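Local coordinates for hypothetical protein (Pseudomonas aeruginosa, PDB 2IGS) that is of unknown function but belongs to the DUF3218 family, which is grouped with lysozyme-like proteins and so may be distantly related to them, at residues 141-149 / 183-194; 163-173 / 208-217. All coordinates share one frame; numbering follows the deposited sequence. Where two conformers were deposited one is given.

Interaction 1 of 2, residues 141-149 / 183-194; sequences GISQESGLL and LRLDAPNFSDVF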
# COMPACT_ATOMS: atom_id res chain seq x y z
N GLY F 141 11.49 -23.00 -16.32
CA GLY F 141 12.36 -23.94 -17.02
C GLY F 141 12.32 -25.30 -16.34
O GLY F 141 11.52 -25.54 -15.43
N ILE F 142 13.18 -26.19 -16.81
CA ILE F 142 13.38 -27.47 -16.18
C ILE F 142 14.87 -27.48 -15.75
O ILE F 142 15.74 -27.06 -16.51
CB ILE F 142 12.97 -28.66 -17.14
CG1 ILE F 142 11.47 -28.60 -17.49
CG2 ILE F 142 13.33 -30.03 -16.54
CD1 ILE F 142 11.02 -29.53 -18.68
N SER F 143 15.14 -27.88 -14.52
CA SER F 143 16.52 -28.00 -14.01
C SER F 143 16.63 -29.38 -13.39
O SER F 143 15.62 -30.09 -13.32
CB SER F 143 16.82 -26.94 -12.96
OG SER F 143 16.24 -27.32 -11.72
N GLN F 144 17.82 -29.76 -12.92
CA GLN F 144 17.97 -31.06 -12.28
C GLN F 144 17.32 -31.13 -10.92
O GLN F 144 17.32 -32.18 -10.31
CB GLN F 144 19.42 -31.58 -12.21
CG GLN F 144 20.53 -30.66 -12.69
CD GLN F 144 21.79 -31.44 -13.04
OE1 GLN F 144 21.95 -32.61 -12.66
NE2 GLN F 144 22.70 -30.80 -13.76
N GLU F 145 16.76 -30.03 -10.45
CA GLU F 145 15.94 -30.04 -9.24
C GLU F 145 14.50 -30.43 -9.54
O GLU F 145 13.76 -30.73 -8.62
CB GLU F 145 15.95 -28.68 -8.54
CG GLU F 145 17.23 -28.35 -7.76
CD GLU F 145 17.51 -29.31 -6.61
OE1 GLU F 145 16.60 -30.04 -6.17
OE2 GLU F 145 18.66 -29.35 -6.13
N SER F 146 14.11 -30.39 -10.82
CA SER F 146 12.76 -30.78 -11.24
C SER F 146 12.46 -32.26 -11.04
O SER F 146 13.37 -33.10 -11.03
CB SER F 146 12.54 -30.45 -12.73
OG SER F 146 12.59 -29.05 -12.95
N GLY F 147 11.18 -32.56 -10.87
CA GLY F 147 10.71 -33.93 -10.77
C GLY F 147 9.46 -34.12 -11.61
O GLY F 147 9.32 -33.51 -12.66
N LEU F 148 8.55 -34.94 -11.12
CA LEU F 148 7.35 -35.32 -11.84
C LEU F 148 6.21 -34.33 -11.66
O LEU F 148 5.83 -33.99 -10.53
CB LEU F 148 6.88 -36.69 -11.33
CG LEU F 148 7.30 -38.01 -11.99
CD1 LEU F 148 8.21 -37.78 -13.16
CD2 LEU F 148 7.88 -38.99 -10.97
N LEU F 149 5.63 -33.92 -12.78
CA LEU F 149 4.38 -33.19 -12.79
C LEU F 149 3.29 -33.99 -13.52
O LEU F 149 3.33 -34.18 -14.74
CB LEU F 149 4.58 -31.79 -13.40
CG LEU F 149 3.36 -30.88 -13.39
CD1 LEU F 149 2.87 -30.60 -11.93
CD2 LEU F 149 3.70 -29.59 -14.13
N LEU F 183 10.70 -37.01 -5.80
CA LEU F 183 11.81 -37.60 -6.57
C LEU F 183 12.42 -36.61 -7.59
O LEU F 183 11.71 -36.03 -8.41
CB LEU F 183 11.38 -38.92 -7.22
CG LEU F 183 12.51 -39.81 -7.74
CD1 LEU F 183 13.19 -40.53 -6.60
CD2 LEU F 183 11.96 -40.82 -8.76
N ARG F 184 13.74 -36.41 -7.50
CA ARG F 184 14.49 -35.53 -8.42
C ARG F 184 14.79 -36.27 -9.73
O ARG F 184 14.94 -37.49 -9.73
CB ARG F 184 15.78 -34.99 -7.77
CG ARG F 184 15.52 -33.90 -6.71
CD ARG F 184 16.65 -33.72 -5.67
NE ARG F 184 16.07 -33.30 -4.38
CZ ARG F 184 16.68 -32.58 -3.44
NH1 ARG F 184 17.93 -32.15 -3.60
NH2 ARG F 184 16.03 -32.27 -2.33
N LEU F 185 14.87 -35.54 -10.84
CA LEU F 185 15.04 -36.17 -12.17
C LEU F 185 16.39 -36.86 -12.41
O LEU F 185 16.54 -37.64 -13.37
CB LEU F 185 14.65 -35.23 -13.31
CG LEU F 185 15.41 -33.94 -13.58
CD1 LEU F 185 16.90 -34.18 -13.84
CD2 LEU F 185 14.77 -33.26 -14.76
N ASP F 186 17.37 -36.59 -11.55
CA ASP F 186 18.66 -37.26 -11.66
C ASP F 186 18.78 -38.46 -10.72
O ASP F 186 19.83 -39.08 -10.65
CB ASP F 186 19.84 -36.27 -11.51
CG ASP F 186 19.85 -35.53 -10.17
OD1 ASP F 186 19.02 -35.83 -9.27
OD2 ASP F 186 20.71 -34.63 -10.01
N ALA F 187 17.68 -38.81 -10.04
CA ALA F 187 17.62 -40.04 -9.25
C ALA F 187 17.76 -41.30 -10.11
O ALA F 187 17.30 -41.33 -11.25
CB ALA F 187 16.32 -40.09 -8.43
N PRO F 188 18.40 -42.36 -9.55
CA PRO F 188 18.66 -43.55 -10.37
C PRO F 188 17.39 -44.30 -10.75
O PRO F 188 17.34 -44.98 -11.78
CB PRO F 188 19.56 -44.40 -9.46
CG PRO F 188 19.19 -43.98 -8.08
CD PRO F 188 18.92 -42.51 -8.18
N ASN F 189 16.33 -44.15 -9.95
CA ASN F 189 15.04 -44.75 -10.30
C ASN F 189 14.00 -43.85 -11.03
O ASN F 189 12.86 -44.28 -11.29
CB ASN F 189 14.44 -45.49 -9.09
CG ASN F 189 14.07 -44.55 -7.94
OD1 ASN F 189 13.03 -44.74 -7.31
ND2 ASN F 189 14.93 -43.58 -7.65
N PHE F 190 14.41 -42.63 -11.39
CA PHE F 190 13.47 -41.66 -11.98
C PHE F 190 12.84 -42.12 -13.29
O PHE F 190 11.62 -41.99 -13.46
CB PHE F 190 14.10 -40.26 -12.13
CG PHE F 190 13.13 -39.19 -12.58
CD1 PHE F 190 12.35 -38.51 -11.65
CD2 PHE F 190 13.01 -38.86 -13.93
CE1 PHE F 190 11.43 -37.51 -12.06
CE2 PHE F 190 12.09 -37.87 -14.36
CZ PHE F 190 11.31 -37.20 -13.43
N SER F 191 13.66 -42.62 -14.21
CA SER F 191 13.16 -43.09 -15.50
C SER F 191 12.16 -44.22 -15.32
O SER F 191 11.07 -44.19 -15.92
CB SER F 191 14.29 -43.59 -16.39
OG SER F 191 15.31 -42.61 -16.47
N ASP F 192 12.53 -45.20 -14.51
CA ASP F 192 11.62 -46.28 -14.15
C ASP F 192 10.31 -45.75 -13.54
O ASP F 192 9.24 -46.19 -13.95
CB ASP F 192 12.30 -47.27 -13.20
CG ASP F 192 13.24 -48.26 -13.93
OD1 ASP F 192 13.37 -48.21 -15.18
OD2 ASP F 192 13.85 -49.09 -13.23
N VAL F 193 10.40 -44.82 -12.57
CA VAL F 193 9.22 -44.29 -11.86
C VAL F 193 8.37 -43.41 -12.77
O VAL F 193 7.15 -43.55 -12.82
CB VAL F 193 9.58 -43.55 -10.51
CG1 VAL F 193 8.35 -42.87 -9.87
CG2 VAL F 193 10.17 -44.52 -9.49
N PHE F 194 9.03 -42.54 -13.53
CA PHE F 194 8.39 -41.72 -14.55
C PHE F 194 7.50 -42.60 -15.45
O PHE F 194 6.34 -42.28 -15.71
CB PHE F 194 9.47 -41.01 -15.38
CG PHE F 194 8.94 -40.00 -16.37
CD1 PHE F 194 8.09 -40.38 -17.41
CD2 PHE F 194 9.33 -38.67 -16.31
CE1 PHE F 194 7.62 -39.46 -18.32
CE2 PHE F 194 8.88 -37.74 -17.23
CZ PHE F 194 8.02 -38.14 -18.24
O HOH W 1 8.98 -36.09 -8.47
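Leu-185 N donates to Ser-146 O over 2.9 Å, the one direct hydrogen bond between 141-149 and 183-194. The Leu-185 side chain, its CG set between backbone N and carbonyl carbon (chi1 64°), brings both methyls onto 142-144. Leu-185 CD1 lies 3.6 Å from Gln-144 CA, and Leu-185 CD2 meets Ile-142 CG2 at 4.0 Å, the side chains of Leu-185 and Ile-142 crossing at about a right angle. Next along, Gly-147 CA makes a CA-H...O contact with Leu-183 O at 3.3 Å, and a water bridges that same oxygen to Leu-148 N.

Leu-148 sends CD2 to Val-193 CG1 (4.1 Å); its CD1 is modelled too close to the Phe-190 ring, so the placement of that methyl is doubtful. Leu-185 CA sits over the centre of one face of the same ring. Thus a loop entering the middle strand of a small antiparallel sheet packs against the consecutive type I turns of 184-190 and the first turn of helix 190-200; Phe-134 on strand 132-134, an outer strand within this chain, touches Ile-142, Leu-185 and Phe-190.

At the far end, in one of two Arg-184 conformers, Glu-145 OE1 forms a salt bridge 3.6 Å from Arg-184 NH1, by charge only, because the oxygen sits above the guanidinium plane; Arg-157 is the stronger partner of this carboxylate. Behind these contacts, the type I turn from Ser-143 to Ser-146 is braced by Ser-143 OG, which accepts from Glu-145 N in an ST turn, and by Ser-146 OG, which takes Ser-143 N and is also bonded to Ser-135 O.

Interaction 2 of 2, residues 163-173 / 208-217; sequences TWQAMTLPEDI and TLLLAYFAAI
Met-167, a selenomethionine, lies side by side with Tyr-213, both side chains pointing the same way. With CG beside its own backbone N (chi1 -78°), Met-167 lays CG against Ala-216 CB at 3.6 Å, while SE passes over Tyr-213 CA and CE comes obliquely to the tyrosine ring, 3.9 Å from CD1. Leu-169 reaches the helix by both branches: CD1 lies 3.6 Å from Ala-212 CB, and CD2 is 4.0 Å from Leu-209 CD1, the two leucines slanting across one another. The same Ala-212 CB also meets the backbone, at 3.4 Å from Thr-168 O, an oxygen that Asn-105 of helix 87-113 binds through ND2.

Farther along, Pro-170 and Thr-208 meet tip to tip, CD to CG2 at 3.9 Å, while Ile-173 crosses Thr-208 at about a right angle and Ile-173 CD1 lies 3.7 Å from Thr-208 CB. The hydroxyl of Thr-208 is held by Thr-204 O, so the threonine offers this contact carbon. No direct hydrogen bond joins the segments; one water links them, accepting from Thr-168 N and donating to Ala-212 O at 2.6 Å.

Thr-208, Ala-212 and Ala-216, spaced four apart, form a small-residue stripe along helix 203-216 that lets the connection around 167-170 come close, a packing of a connecting loop against a helix in the buried interior of this mainly helical fold.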
# COMPACT_ATOMS: atom_id res chain seq x y z
N THR F 163 1.80 -34.55 3.71
CA THR F 163 0.54 -34.23 3.01
C THR F 163 0.15 -35.33 2.02
O THR F 163 -1.02 -35.46 1.67
CB THR F 163 0.55 -32.80 2.38
OG1 THR F 163 -0.00 -32.83 1.05
CG2 THR F 163 1.93 -32.29 2.31
N TRP F 164 1.14 -36.12 1.60
CA TRP F 164 0.90 -37.36 0.87
C TRP F 164 0.16 -38.40 1.72
O TRP F 164 -0.79 -39.03 1.25
CB TRP F 164 2.23 -37.93 0.37
CG TRP F 164 2.16 -39.34 -0.08
CD1 TRP F 164 2.65 -40.43 0.58
CD2 TRP F 164 1.58 -39.84 -1.29
NE1 TRP F 164 2.42 -41.56 -0.14
CE2 TRP F 164 1.76 -41.24 -1.30
CE3 TRP F 164 0.93 -39.25 -2.38
CZ2 TRP F 164 1.32 -42.05 -2.34
CZ3 TRP F 164 0.49 -40.06 -3.42
CH2 TRP F 164 0.68 -41.45 -3.38
N GLN F 165 0.61 -38.56 2.96
CA GLN F 165 -0.01 -39.47 3.93
C GLN F 165 -1.46 -39.06 4.21
O GLN F 165 -2.33 -39.91 4.43
CB GLN F 165 0.78 -39.50 5.24
CG GLN F 165 2.16 -40.17 5.18
CD GLN F 165 2.92 -40.08 6.51
OE1 GLN F 165 2.36 -40.34 7.57
NE2 GLN F 165 4.19 -39.72 6.44
N ALA F 166 -1.70 -37.75 4.18
CA ALA F 166 -3.02 -37.16 4.47
C ALA F 166 -4.03 -37.24 3.30
O ALA F 166 -5.21 -36.93 3.47
CB ALA F 166 -2.87 -35.72 4.91
N MSE F 167 -3.55 -37.64 2.12
CA MSE F 167 -4.41 -37.78 0.95
C MSE F 167 -5.30 -39.03 1.05
O MSE F 167 -4.83 -40.09 1.43
CB MSE F 167 -3.58 -37.83 -0.32
CG MSE F 167 -3.10 -36.47 -0.75
SE MSE F 167 -1.72 -36.48 -2.12
CE MSE F 167 -0.87 -34.87 -1.50
N THR F 168 -6.57 -38.88 0.71
CA THR F 168 -7.49 -40.03 0.64
C THR F 168 -7.47 -40.63 -0.78
O THR F 168 -7.96 -40.02 -1.75
CB THR F 168 -8.92 -39.61 1.06
OG1 THR F 168 -8.86 -38.90 2.29
CG2 THR F 168 -9.80 -40.83 1.24
N LEU F 169 -6.91 -41.83 -0.88
CA LEU F 169 -6.56 -42.44 -2.16
C LEU F 169 -6.60 -43.97 -2.06
O LEU F 169 -6.06 -44.53 -1.09
CB LEU F 169 -5.16 -41.96 -2.54
CG LEU F 169 -4.69 -41.79 -3.98
CD1 LEU F 169 -5.72 -41.17 -4.89
CD2 LEU F 169 -3.43 -40.95 -3.95
N PRO F 170 -7.24 -44.66 -3.03
CA PRO F 170 -7.19 -46.13 -3.01
C PRO F 170 -5.76 -46.65 -3.06
O PRO F 170 -4.87 -45.98 -3.62
CB PRO F 170 -7.94 -46.55 -4.28
CG PRO F 170 -8.01 -45.33 -5.13
CD PRO F 170 -8.03 -44.16 -4.17
N GLU F 171 -5.56 -47.82 -2.46
CA GLU F 171 -4.26 -48.50 -2.33
C GLU F 171 -3.41 -48.46 -3.60
O GLU F 171 -2.24 -48.05 -3.55
CB GLU F 171 -4.47 -49.96 -1.91
CG GLU F 171 -4.86 -50.16 -0.45
CD GLU F 171 -5.24 -51.60 -0.10
OE1 GLU F 171 -4.62 -52.54 -0.65
OE2 GLU F 171 -6.16 -51.79 0.73
N ASP F 172 -3.99 -48.89 -4.71
CA ASP F 172 -3.25 -49.12 -5.97
C ASP F 172 -2.68 -47.84 -6.61
O ASP F 172 -1.60 -47.87 -7.19
CB ASP F 172 -4.10 -49.88 -6.98
CG ASP F 172 -4.30 -51.35 -6.59
OD1 ASP F 172 -5.27 -51.96 -7.07
OD2 ASP F 172 -3.47 -51.89 -5.82
N ILE F 173 -3.40 -46.74 -6.47
CA ILE F 173 -2.92 -45.42 -6.90
C ILE F 173 -1.84 -44.91 -5.95
O ILE F 173 -0.80 -44.39 -6.38
CB ILE F 173 -4.09 -44.39 -7.05
CG1 ILE F 173 -5.22 -45.00 -7.89
CG2 ILE F 173 -3.58 -43.10 -7.69
CD1 ILE F 173 -6.36 -44.05 -8.19
N THR F 208 -8.92 -39.40 -10.07
CA THR F 208 -8.90 -39.79 -8.65
C THR F 208 -7.70 -39.16 -7.91
O THR F 208 -7.86 -38.60 -6.82
CB THR F 208 -8.91 -41.33 -8.46
OG1 THR F 208 -9.92 -41.91 -9.28
CG2 THR F 208 -9.18 -41.74 -7.02
N LEU F 209 -6.52 -39.27 -8.51
CA LEU F 209 -5.29 -38.72 -7.96
C LEU F 209 -5.41 -37.21 -7.88
O LEU F 209 -5.05 -36.62 -6.83
CB LEU F 209 -4.08 -39.11 -8.84
CG LEU F 209 -2.68 -38.53 -8.54
CD1 LEU F 209 -2.15 -39.09 -7.21
CD2 LEU F 209 -1.66 -38.81 -9.68
N LEU F 210 -5.92 -36.60 -8.96
CA LEU F 210 -6.06 -35.14 -9.06
C LEU F 210 -6.87 -34.56 -7.90
O LEU F 210 -6.47 -33.58 -7.29
CB LEU F 210 -6.71 -34.74 -10.40
CG LEU F 210 -6.92 -33.24 -10.65
CD1 LEU F 210 -5.58 -32.54 -10.96
CD2 LEU F 210 -7.92 -32.99 -11.77
N LEU F 211 -8.01 -35.17 -7.64
CA LEU F 211 -8.91 -34.74 -6.58
C LEU F 211 -8.32 -35.01 -5.19
O LEU F 211 -8.50 -34.21 -4.29
CB LEU F 211 -10.27 -35.43 -6.73
CG LEU F 211 -11.06 -35.05 -7.99
CD1 LEU F 211 -12.35 -35.84 -8.09
CD2 LEU F 211 -11.30 -33.54 -8.06
N ALA F 212 -7.63 -36.13 -5.02
CA ALA F 212 -7.00 -36.43 -3.73
C ALA F 212 -5.97 -35.38 -3.31
O ALA F 212 -5.98 -34.89 -2.18
CB ALA F 212 -6.34 -37.83 -3.77
N TYR F 213 -5.07 -35.09 -4.24
CA TYR F 213 -4.04 -34.06 -4.12
C TYR F 213 -4.66 -32.70 -3.83
O TYR F 213 -4.38 -32.09 -2.81
CB TYR F 213 -3.26 -34.03 -5.43
CG TYR F 213 -2.20 -32.96 -5.53
CD1 TYR F 213 -0.94 -33.15 -4.97
CD2 TYR F 213 -2.43 -31.78 -6.25
CE1 TYR F 213 0.05 -32.17 -5.06
CE2 TYR F 213 -1.43 -30.79 -6.36
CZ TYR F 213 -0.20 -30.99 -5.76
OH TYR F 213 0.80 -30.04 -5.84
N PHE F 214 -5.54 -32.25 -4.72
CA PHE F 214 -6.10 -30.91 -4.60
C PHE F 214 -7.05 -30.72 -3.43
O PHE F 214 -7.37 -29.60 -3.06
CB PHE F 214 -6.74 -30.43 -5.92
CG PHE F 214 -5.77 -29.76 -6.84
CD1 PHE F 214 -5.27 -28.49 -6.54
CD2 PHE F 214 -5.30 -30.41 -7.97
CE1 PHE F 214 -4.35 -27.88 -7.37
CE2 PHE F 214 -4.39 -29.80 -8.81
CZ PHE F 214 -3.92 -28.53 -8.52
N ALA F 215 -7.50 -31.83 -2.86
CA ALA F 215 -8.25 -31.78 -1.62
C ALA F 215 -7.31 -31.59 -0.42
O ALA F 215 -7.68 -30.97 0.57
CB ALA F 215 -9.09 -33.06 -1.44
N ALA F 216 -6.10 -32.14 -0.51
CA ALA F 216 -5.21 -32.18 0.63
C ALA F 216 -4.26 -30.97 0.69
O ALA F 216 -3.86 -30.50 1.77
CB ALA F 216 -4.41 -33.46 0.62
N ILE F 217 -3.94 -30.46 -0.49
CA ILE F 217 -2.76 -29.65 -0.69
C ILE F 217 -2.91 -28.24 -0.14
O ILE F 217 -1.92 -27.61 0.23
CB ILE F 217 -2.35 -29.71 -2.19
CG1 ILE F 217 -0.90 -30.20 -2.35
CG2 ILE F 217 -2.73 -28.44 -2.95
CD1 ILE F 217 0.16 -29.35 -1.68
O HOH W 2 -7.37 -36.16 -0.37

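In the fold
From the N terminus, four helices precede the small sheet, whose middle strand is entered through 141-149. The chain then runs through 163-173, which spans the connection from helix 161-165 into helix 171-177, before 183-194 returns to 141-149 and closes interaction 1. Helix 190-200 leads on to helix 203-216, where 208-217 meets 163-173 and closes interaction 2. The two loops therefore cross, neither nested in the other. Their centres lie 20 Å apart and their nearest atoms about 6 Å. Interaction 1, at the periphery, ties the loop entering the sheet to the start of helix 190-200; interaction 2, nearer the centre of the chain, joins the final helix to the connection between two short helices.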